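Local atomic coordinates of PA0821 (Pseudomonas aeruginosa, PDB entry 7DRG), a protein that probably serves as the immunity protein (antitoxin) that neutralises a VRR-NUC nuclease effector of the type VI secretion system in its own cells. Residues 259-263 against 357-362; 170-175 against 264-269; 120-126 against 185-190. One frame throughout, in Å; residues are numbered along the deposited sequence.

Contact 1. Residues 259-263 against 357-362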
loop_
_atom_site.group_PDB
_atom_site.type_symbol
_atom_site.label_atom_id
_atom_site.label_comp_id
_atom_site.label_asym_id
_atom_site.label_seq_id
_atom_site.Cartn_x
_atom_site.Cartn_y
_atom_site.Cartn_z
ATOM N N PHE B 259 -27.153 -13.272 4.141
ATOM C CA PHE B 259 -26.810 -13.114 5.548
ATOM C C PHE B 259 -27.492 -14.204 6.353
ATOM O O PHE B 259 -28.684 -14.477 6.161
ATOM C CB PHE B 259 -27.215 -11.731 6.066
ATOM C CG PHE B 259 -26.473 -10.604 5.406
ATOM C CD1 PHE B 259 -26.901 -10.086 4.193
ATOM C CD2 PHE B 259 -25.335 -10.067 5.991
ATOM C CE1 PHE B 259 -26.214 -9.055 3.577
ATOM C CE2 PHE B 259 -24.642 -9.036 5.382
ATOM C CZ PHE B 259 -25.078 -8.528 4.173
ATOM N N ALA B 260 -26.727 -14.839 7.236
ATOM C CA ALA B 260 -27.243 -15.848 8.144
ATOM C C ALA B 260 -27.075 -15.366 9.576
ATOM O O ALA B 260 -26.162 -14.594 9.888
ATOM C CB ALA B 260 -26.529 -17.194 7.960
ATOM N N PHE B 261 -27.966 -15.830 10.445
ATOM C CA PHE B 261 -27.977 -15.433 11.844
ATOM C C PHE B 261 -27.943 -16.677 12.711
ATOM O O PHE B 261 -28.745 -17.598 12.523
ATOM C CB PHE B 261 -29.205 -14.576 12.164
ATOM C CG PHE B 261 -29.289 -13.339 11.330
ATOM C CD1 PHE B 261 -29.818 -13.388 10.052
ATOM C CD2 PHE B 261 -28.802 -12.132 11.805
ATOM C CE1 PHE B 261 -29.872 -12.250 9.269
ATOM C CE2 PHE B 261 -28.864 -10.992 11.031
ATOM C CZ PHE B 261 -29.398 -11.051 9.760
ATOM N N TYR B 262 -26.993 -16.710 13.636
ATOM C CA TYR B 262 -26.843 -17.814 14.570
ATOM C C TYR B 262 -27.105 -17.283 15.967
ATOM O O TYR B 262 -26.279 -16.560 16.538
ATOM C CB TYR B 262 -25.456 -18.448 14.457
ATOM C CG TYR B 262 -25.138 -18.926 13.062
ATOM C CD1 TYR B 262 -25.650 -20.128 12.580
ATOM C CD2 TYR B 262 -24.345 -18.162 12.215
ATOM C CE1 TYR B 262 -25.369 -20.558 11.302
ATOM C CE2 TYR B 262 -24.052 -18.587 10.935
ATOM C CZ TYR B 262 -24.564 -19.781 10.481
ATOM O OH TYR B 262 -24.274 -20.200 9.202
ATOM N N ARG B 263 -28.256 -17.648 16.515
ATOM C CA ARG B 263 -28.560 -17.348 17.906
ATOM C C ARG B 263 -27.916 -18.424 18.760
ATOM O O ARG B 263 -28.389 -19.559 18.823
ATOM C CB ARG B 263 -30.067 -17.267 18.130
ATOM C CG ARG B 263 -30.590 -15.840 18.100
ATOM C CD ARG B 263 -32.094 -15.738 18.348
ATOM N NE ARG B 263 -32.490 -16.307 19.630
ATOM C CZ ARG B 263 -33.396 -17.267 19.770
ATOM N NH1 ARG B 263 -34.016 -17.758 18.703
ATOM N NH2 ARG B 263 -33.690 -17.727 20.978
ATOM N N THR B 357 -23.167 -22.658 5.168
ATOM C CA THR B 357 -23.751 -22.221 6.429
ATOM C C THR B 357 -23.938 -23.437 7.322
ATOM O O THR B 357 -23.935 -24.577 6.850
ATOM C CB THR B 357 -25.113 -21.521 6.248
ATOM O OG1 THR B 357 -26.032 -22.416 5.605
ATOM C CG2 THR B 357 -24.974 -20.264 5.417
ATOM N N LEU B 358 -24.114 -23.180 8.633
ATOM C CA LEU B 358 -24.475 -24.266 9.540
ATOM C C LEU B 358 -25.982 -24.505 9.489
ATOM O O LEU B 358 -26.759 -23.557 9.344
ATOM C CB LEU B 358 -24.066 -23.948 10.972
ATOM C CG LEU B 358 -22.605 -23.575 11.214
ATOM C CD1 LEU B 358 -22.390 -23.350 12.701
ATOM C CD2 LEU B 358 -21.672 -24.656 10.701
ATOM N N PRO B 359 -26.419 -25.758 9.613
ATOM C CA PRO B 359 -27.864 -26.037 9.584
ATOM C C PRO B 359 -28.657 -25.318 10.666
ATOM O O PRO B 359 -29.865 -25.120 10.494
ATOM C CB PRO B 359 -27.938 -27.563 9.753
ATOM C CG PRO B 359 -26.561 -27.998 10.187
ATOM C CD PRO B 359 -25.614 -26.987 9.618
ATOM N N GLU B 360 -28.029 -24.904 11.761
ATOM C CA GLU B 360 -28.759 -24.270 12.849
ATOM C C GLU B 360 -29.041 -22.793 12.603
ATOM O O GLU B 360 -29.579 -22.133 13.502
ATOM C CB GLU B 360 -27.999 -24.443 14.161
ATOM C CG GLU B 360 -26.740 -23.607 14.287
ATOM C CD GLU B 360 -25.897 -24.030 15.474
ATOM O OE1 GLU B 360 -25.300 -25.127 15.417
ATOM O OE2 GLU B 360 -25.841 -23.274 16.468
ATOM N N ARG B 361 -28.697 -22.259 11.429
ATOM C CA ARG B 361 -29.014 -20.868 11.142
ATOM C C ARG B 361 -30.503 -20.640 11.347
ATOM O O ARG B 361 -31.320 -21.532 11.113
ATOM C CB ARG B 361 -28.611 -20.493 9.708
ATOM C CG ARG B 361 -29.428 -21.187 8.637
ATOM C CD ARG B 361 -29.087 -20.684 7.242
ATOM N NE ARG B 361 -29.529 -19.311 7.007
ATOM C CZ ARG B 361 -29.676 -18.775 5.797
ATOM N NH1 ARG B 361 -29.424 -19.502 4.714
ATOM N NH2 ARG B 361 -30.080 -17.515 5.667
ATOM N N LEU B 362 -30.854 -19.462 11.844
ATOM C CA LEU B 362 -32.259 -19.113 11.919
ATOM C C LEU B 362 -32.896 -19.314 10.550
ATOM O O LEU B 362 -32.409 -18.793 9.557
ATOM C CB LEU B 362 -32.463 -17.672 12.354
ATOM C CG LEU B 362 -32.086 -17.368 13.807
ATOM C CD1 LEU B 362 -32.403 -15.925 14.215
ATOM C CD2 LEU B 362 -32.760 -18.356 14.755
HETATM O O HOH W 1 -30.873 -15.484 7.317
HETATM O O HOH W 2 -30.332 -17.227 9.157
HETATM O O HOH W 3 -29.409 -20.280 15.406
HETATM O O HOH W 4 -27.006 -21.156 16.697
#

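Contact 2. Residues 170-175 against 264-269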
loop_
_atom_site.group_PDB
_atom_site.type_symbol
_atom_site.label_atom_id
_atom_site.label_comp_id
_atom_site.label_asym_id
_atom_site.label_seq_id
_atom_site.Cartn_x
_atom_site.Cartn_y
_atom_site.Cartn_z
ATOM N N ALA B 170 -18.476 -19.095 20.901
ATOM C CA ALA B 170 -19.372 -18.038 21.352
ATOM C C ALA B 170 -20.383 -18.584 22.344
ATOM O O ALA B 170 -20.686 -17.945 23.360
ATOM C CB ALA B 170 -20.089 -17.415 20.155
ATOM N N ARG B 171 -20.905 -19.774 22.058
ATOM C CA ARG B 171 -21.906 -20.394 22.914
ATOM C C ARG B 171 -21.371 -20.630 24.324
ATOM O O ARG B 171 -22.095 -20.424 25.308
ATOM C CB ARG B 171 -22.359 -21.699 22.264
ATOM C CG ARG B 171 -23.579 -22.343 22.857
ATOM C CD ARG B 171 -24.390 -22.983 21.739
ATOM N NE ARG B 171 -23.552 -23.696 20.772
ATOM C CZ ARG B 171 -23.906 -23.921 19.511
ATOM N NH1 ARG B 171 -25.077 -23.477 19.063
ATOM N NH2 ARG B 171 -23.094 -24.580 18.691
ATOM N N ARG B 172 -20.109 -21.024 24.446
ATOM C CA ARG B 172 -19.557 -21.316 25.792
ATOM C C ARG B 172 -19.040 -20.074 26.514
ATOM O O ARG B 172 -19.060 -20.097 27.715
ATOM C CB ARG B 172 -18.267 -22.138 25.787
ATOM C CG ARG B 172 -18.127 -23.199 24.733
ATOM C CD ARG B 172 -17.156 -24.265 25.156
ATOM N NE ARG B 172 -17.530 -25.456 24.449
ATOM C CZ ARG B 172 -17.092 -25.766 23.252
ATOM N NH1 ARG B 172 -16.233 -24.980 22.648
ATOM N NH2 ARG B 172 -17.502 -26.858 22.656
ATOM N N LEU B 173 -18.547 -19.071 25.791
ATOM C CA LEU B 173 -17.893 -17.956 26.454
ATOM C C LEU B 173 -18.808 -16.759 26.647
ATOM O O LEU B 173 -18.437 -15.838 27.389
ATOM C CB LEU B 173 -16.650 -17.525 25.659
ATOM C CG LEU B 173 -15.582 -18.612 25.499
ATOM C CD1 LEU B 173 -14.452 -18.127 24.599
ATOM C CD2 LEU B 173 -15.034 -19.031 26.861
ATOM N N GLU B 174 -19.981 -16.753 26.005
ATOM C CA GLU B 174 -20.930 -15.642 26.011
ATOM C C GLU B 174 -20.201 -14.296 25.879
ATOM O O GLU B 174 -20.247 -13.466 26.789
ATOM C CB GLU B 174 -21.810 -15.673 27.256
ATOM C CG GLU B 174 -22.556 -17.007 27.389
ATOM C CD GLU B 174 -23.877 -16.892 28.130
ATOM O OE1 GLU B 174 -23.874 -16.398 29.277
ATOM O OE2 GLU B 174 -24.916 -17.304 27.557
ATOM N N PRO B 175 -19.530 -14.064 24.753
ATOM C CA PRO B 175 -18.656 -12.892 24.625
ATOM C C PRO B 175 -19.441 -11.594 24.560
ATOM O O PRO B 175 -20.639 -11.565 24.266
ATOM C CB PRO B 175 -17.915 -13.142 23.302
ATOM C CG PRO B 175 -18.162 -14.596 22.973
ATOM C CD PRO B 175 -19.507 -14.901 23.541
ATOM N N TYR B 264 -26.794 -18.085 19.366
ATOM C CA TYR B 264 -26.315 -18.808 20.523
ATOM C C TYR B 264 -27.037 -18.180 21.720
ATOM O O TYR B 264 -27.945 -17.361 21.551
ATOM C CB TYR B 264 -24.786 -18.761 20.568
ATOM C CG TYR B 264 -24.253 -17.389 20.851
ATOM C CD1 TYR B 264 -24.065 -16.462 19.830
ATOM C CD2 TYR B 264 -23.962 -17.009 22.150
ATOM C CE1 TYR B 264 -23.603 -15.207 20.108
ATOM C CE2 TYR B 264 -23.505 -15.764 22.438
ATOM C CZ TYR B 264 -23.317 -14.861 21.415
ATOM O OH TYR B 264 -22.859 -13.612 21.723
ATOM N N GLY B 265 -26.663 -18.552 22.933
ATOM C CA GLY B 265 -27.386 -18.135 24.122
ATOM C C GLY B 265 -27.808 -16.684 24.274
ATOM O O GLY B 265 -28.996 -16.367 24.153
ATOM N N ASP B 266 -26.861 -15.793 24.556
ATOM C CA ASP B 266 -27.175 -14.418 24.927
ATOM C C ASP B 266 -26.621 -13.424 23.912
ATOM O O ASP B 266 -26.135 -12.347 24.263
ATOM C CB ASP B 266 -26.645 -14.094 26.320
ATOM C CG ASP B 266 -25.143 -14.013 26.354
ATOM O OD1 ASP B 266 -24.504 -14.954 25.841
ATOM O OD2 ASP B 266 -24.607 -12.999 26.852
ATOM N N GLY B 267 -26.699 -13.783 22.639
ATOM C CA GLY B 267 -26.266 -12.892 21.584
ATOM C C GLY B 267 -26.490 -13.562 20.251
ATOM O O GLY B 267 -27.119 -14.621 20.167
ATOM N N VAL B 268 -25.950 -12.944 19.203
ATOM C CA VAL B 268 -26.103 -13.465 17.852
ATOM C C VAL B 268 -24.778 -13.328 17.114
ATOM O O VAL B 268 -24.006 -12.393 17.351
ATOM C CB VAL B 268 -27.247 -12.745 17.097
ATOM C CG1 VAL B 268 -26.927 -11.271 16.884
ATOM C CG2 VAL B 268 -27.563 -13.444 15.775
ATOM N N VAL B 269 -24.499 -14.294 16.242
ATOM C CA VAL B 269 -23.432 -14.180 15.253
ATOM C C VAL B 269 -24.076 -13.970 13.891
ATOM O O VAL B 269 -24.979 -14.721 13.496
ATOM C CB VAL B 269 -22.513 -15.413 15.233
ATOM C CG1 VAL B 269 -21.506 -15.302 14.066
ATOM C CG2 VAL B 269 -21.775 -15.543 16.543
HETATM O O HOH W 5 -22.693 -13.215 24.222
#

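Contact 3. Residues 120-126 against 185-190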
loop_
_atom_site.group_PDB
_atom_site.type_symbol
_atom_site.label_atom_id
_atom_site.label_comp_id
_atom_site.label_asym_id
_atom_site.label_seq_id
_atom_site.Cartn_x
_atom_site.Cartn_y
_atom_site.Cartn_z
ATOM N N ARG B 120 9.899 -17.768 15.753
ATOM C CA ARG B 120 9.764 -16.391 15.309
ATOM C C ARG B 120 8.780 -16.240 14.154
ATOM O O ARG B 120 8.322 -15.124 13.886
ATOM C CB ARG B 120 11.147 -15.874 14.898
ATOM C CG ARG B 120 11.270 -14.381 14.691
ATOM C CD ARG B 120 12.677 -14.063 14.236
ATOM N NE ARG B 120 12.914 -12.631 14.116
ATOM C CZ ARG B 120 14.018 -12.113 13.594
ATOM N NH1 ARG B 120 14.970 -12.918 13.142
ATOM N NH2 ARG B 120 14.165 -10.798 13.517
ATOM N N ASP B 121 8.452 -17.331 13.464
ATOM C CA ASP B 121 7.595 -17.262 12.287
ATOM C C ASP B 121 6.134 -17.062 12.668
ATOM O O ASP B 121 5.611 -17.731 13.565
ATOM C CB ASP B 121 7.691 -18.544 11.461
ATOM C CG ASP B 121 9.002 -18.690 10.721
ATOM O OD1 ASP B 121 9.688 -17.670 10.494
ATOM O OD2 ASP B 121 9.328 -19.841 10.349
ATOM N N ALA B 122 5.465 -16.168 11.944
ATOM C CA ALA B 122 4.007 -16.179 11.919
ATOM C C ALA B 122 3.515 -17.504 11.357
ATOM O O ALA B 122 4.132 -18.082 10.459
ATOM C CB ALA B 122 3.475 -15.021 11.075
ATOM N N GLY B 123 2.407 -17.999 11.910
ATOM C CA GLY B 123 1.813 -19.229 11.437
ATOM C C GLY B 123 0.319 -19.052 11.245
ATOM O O GLY B 123 -0.310 -18.186 11.853
ATOM N N ALA B 124 -0.241 -19.901 10.383
ATOM C CA ALA B 124 -1.645 -19.774 10.009
ATOM C C ALA B 124 -2.598 -20.441 10.993
ATOM O O ALA B 124 -3.788 -20.119 10.979
ATOM C CB ALA B 124 -1.863 -20.348 8.606
ATOM N N TRP B 125 -2.109 -21.339 11.844
ATOM C CA TRP B 125 -2.897 -21.922 12.922
ATOM C C TRP B 125 -2.560 -21.185 14.210
ATOM O O TRP B 125 -1.379 -21.001 14.526
ATOM C CB TRP B 125 -2.593 -23.410 13.102
ATOM C CG TRP B 125 -2.953 -24.307 11.949
ATOM C CD1 TRP B 125 -2.149 -24.674 10.915
ATOM C CD2 TRP B 125 -4.199 -24.994 11.755
ATOM N NE1 TRP B 125 -2.820 -25.533 10.075
ATOM C CE2 TRP B 125 -4.080 -25.744 10.568
ATOM C CE3 TRP B 125 -5.403 -25.037 12.461
ATOM C CZ2 TRP B 125 -5.120 -26.527 10.070
ATOM C CZ3 TRP B 125 -6.437 -25.820 11.968
ATOM C CH2 TRP B 125 -6.285 -26.555 10.784
ATOM N N LEU B 126 -3.585 -20.768 14.945
ATOM C CA LEU B 126 -3.392 -19.967 16.148
ATOM C C LEU B 126 -4.479 -20.294 17.159
ATOM O O LEU B 126 -5.643 -20.470 16.788
ATOM C CB LEU B 126 -3.438 -18.471 15.826
ATOM C CG LEU B 126 -3.462 -17.517 17.022
ATOM C CD1 LEU B 126 -2.061 -17.371 17.575
ATOM C CD2 LEU B 126 -4.059 -16.163 16.641
ATOM N N ASN B 185 -1.800 -12.980 10.856
ATOM C CA ASN B 185 -1.044 -13.280 12.065
ATOM C C ASN B 185 0.362 -12.739 11.873
ATOM O O ASN B 185 0.961 -12.938 10.815
ATOM C CB ASN B 185 -0.989 -14.782 12.335
ATOM C CG ASN B 185 -2.282 -15.322 12.890
ATOM O OD1 ASN B 185 -3.089 -14.575 13.448
ATOM N ND2 ASN B 185 -2.477 -16.627 12.767
ATOM N N LEU B 186 0.882 -12.042 12.876
ATOM C CA LEU B 186 2.238 -11.512 12.816
ATOM C C LEU B 186 3.172 -12.377 13.654
ATOM O O LEU B 186 2.744 -13.227 14.440
ATOM C CB LEU B 186 2.278 -10.061 13.301
ATOM C CG LEU B 186 1.302 -9.106 12.610
ATOM C CD1 LEU B 186 1.521 -7.683 13.122
ATOM C CD2 LEU B 186 1.447 -9.165 11.097
ATOM N N SER B 187 4.468 -12.146 13.468
ATOM C CA SER B 187 5.477 -12.865 14.225
ATOM C C SER B 187 5.209 -12.731 15.724
ATOM O O SER B 187 4.938 -11.621 16.202
ATOM C CB SER B 187 6.866 -12.323 13.887
ATOM O OG SER B 187 7.811 -12.783 14.840
ATOM N N PRO B 188 5.252 -13.828 16.487
ATOM C CA PRO B 188 4.955 -13.729 17.925
ATOM C C PRO B 188 5.940 -12.867 18.689
ATOM O O PRO B 188 5.584 -12.323 19.739
ATOM C CB PRO B 188 5.016 -15.190 18.395
ATOM C CG PRO B 188 4.765 -15.997 17.163
ATOM C CD PRO B 188 5.384 -15.222 16.036
ATOM N N THR B 189 7.166 -12.726 18.194
ATOM C CA THR B 189 8.195 -11.972 18.896
ATOM C C THR B 189 8.629 -10.708 18.180
ATOM O O THR B 189 9.101 -9.775 18.837
ATOM C CB THR B 189 9.437 -12.843 19.126
ATOM O OG1 THR B 189 9.883 -13.389 17.877
ATOM C CG2 THR B 189 9.112 -13.963 20.080
ATOM N N SER B 190 8.497 -10.657 16.855
ATOM C CA SER B 190 9.058 -9.568 16.060
ATOM C C SER B 190 7.980 -8.725 15.388
ATOM O O SER B 190 8.257 -8.058 14.387
ATOM C CB SER B 190 10.028 -10.115 15.011
ATOM O OG SER B 190 11.103 -10.811 15.619
#

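Contact 1. Residues 259-263 against 357-362
Phe261 and Leu362 join the two backbones: Leu362 N gives a nearly straight hydrogen bond to Phe261 O (2.9 Å, 172°). The C-terminal tail passes across the outer edge of strand 259-264 and is tied to it by this single backbone bond; the strand uses its other side to pair antiparallel with strand 267-272. Just before this bond the tail folds into a type I beta turn from Leu358 to Arg361. The CA atoms of Tyr262 and Arg361 are the nearest across the contact, at 5.1 Å.

The Tyr262 ring has the largest single share of the contact. Its CE1 meets Leu358 CB and Arg361 CB, while Glu360 CG lies at the ring edge. Chi1 of -57° sets the ring beside its own backbone N, and the ring ends with OH at the start of the turn. There OH accepts from Leu358 N (3.0 Å, 160°). Gln271 OE1 is a second partner of this buried hydroxyl.

Arg361 bends at chi3 and brings one guanidinium face over Ala260 CB, with NE at 3.8 Å from that methyl. Its NH2 also reaches Ser256 O. On the apolar side, Leu362 CD1 packs on Phe261 CB at 4.0 Å. Two waters lie in the guanidinium plane of Arg361. One links NH2 to Phe259 O; the other accepts from Arg361 NE and Phe261 N and donates to Leu362 O at 2.6 Å.

Contact 2. Residues 170-175 against 264-269
Arg171 and Tyr264 bring the backbones together, with 5.3 Å between their CA atoms, where the last turn of helix 161-173 passes the connection between strands 259-264 and 267-272. No direct hydrogen bond crosses this contact. Tyr264 has the largest share. Its CG sits between the backbone N and the carbonyl carbon (chi1 68°), and the ring is turned onto the helix end. Ala170 CB stands almost over the ring centre, a CH-pi contact of 4.0 Å to the centroid, 7° off the normal. Gly267 O lies over the opposite face, nearer the rim. Ala170 O approaches Tyr264 CD2 at 3.6 Å, although this carbonyl also accepts the helical bond from Glu174 N.

The motif is a helix C-terminus packed on a beta hairpin. Glu174 leaves the helix with positive phi, and Pro175 follows with its CD 4.2 Å from Tyr264 CE2. Strand 233-237 adds Leu235, which touches Ala170, Pro175, Tyr264 and Val269.

The outer side is polar. Glu174 OE2 lies only 2.9 Å from Asp266 OD1; both are carboxylate oxygens, and the carboxylate planes are 40° apart. Such a pair would be expected to repel, and may raise the proton affinity of one group. A water in the plane of the Tyr264 ring, at its edge, bonds to Tyr264 OH and donates to Pro175 O and to Asp266 OD1 at 3.0 Å.

Contact 3. Residues 120-126 against 185-190
Ala122 and Ser187 mark the close crossing of the two segments, with their CA atoms 4.3 Å apart. Residues 120-125 end the loop, and Leu126 opens strand 126-131. Residues 185-190 run from the end of strand 182-186 into the turn before helix 191-204. Both segments meet beside strand 34-46, whose backbone bonds to Ala122 through Ile34 and to Asn185 through Val37.

The tight part lies around Ala122 and Asn185. Ala122 CB is pressed against the backbone of the other segment, 3.3 Å from Asn185 O. Asn185 ND2 donates to Gly123 O (2.8 Å, 166°). That oxygen lies near the amide plane, and the N-H meets it nearly along the C=O axis. Leu126 lies against the same amide, its CB 3.7 Å from ND2 and its CD2 near OD1. Outside the contact, Arg41 binds OD1 and Ser149 OG bonds to ND2. Both ends of this buried amide are thus used, which should fix its rotation.

Toward Arg120 and Thr189 the packing is looser and more exposed. The Arg120 chain is extended and crosses Thr189 at about a right angle, with CG 3.6 Å from OG1. Its NE donates to Ser190 OG at 3.0 Å, close to the guanidinium plane, and NH2 forms a salt bridge with Glu31.

Ser187 lies between the two regions. Chi1 of 166° turns OG away from the Ser187 N, and from there it donates to a lone pair of Arg120 O at 2.6 Å. The same OG accepts from Ser190 N (3.0 Å), forming an ST motif, and weakly from Thr189 N. One hydroxyl thus both shapes its own turn and joins it to the neighbouring loop, so the two loop conformations are probably coupled.

In the fold
Contacts 1 and 2 are neighbours, with centres 13 Å apart. They share the antiparallel strands 259-264 and 267-272: Tyr262 N probably bonds to Val269 O. The Glu360-Arg171 salt bridge also joins the C-terminal tail to helix 161-173. Contact 3 lies on the other side of the chain's centre, 31 Å from contact 1 and 28 Å from contact 2, centre to centre. Strands of the same antiparallel framework reach all three. Along the chain, contact 3 closes before contact 1 opens, whereas contact 2 alternates with both. The C-terminal residues of this probable immunity protein are thus fastened to hairpin 259-272 and helix 161-173, while contact 3 joins other loops on the far side.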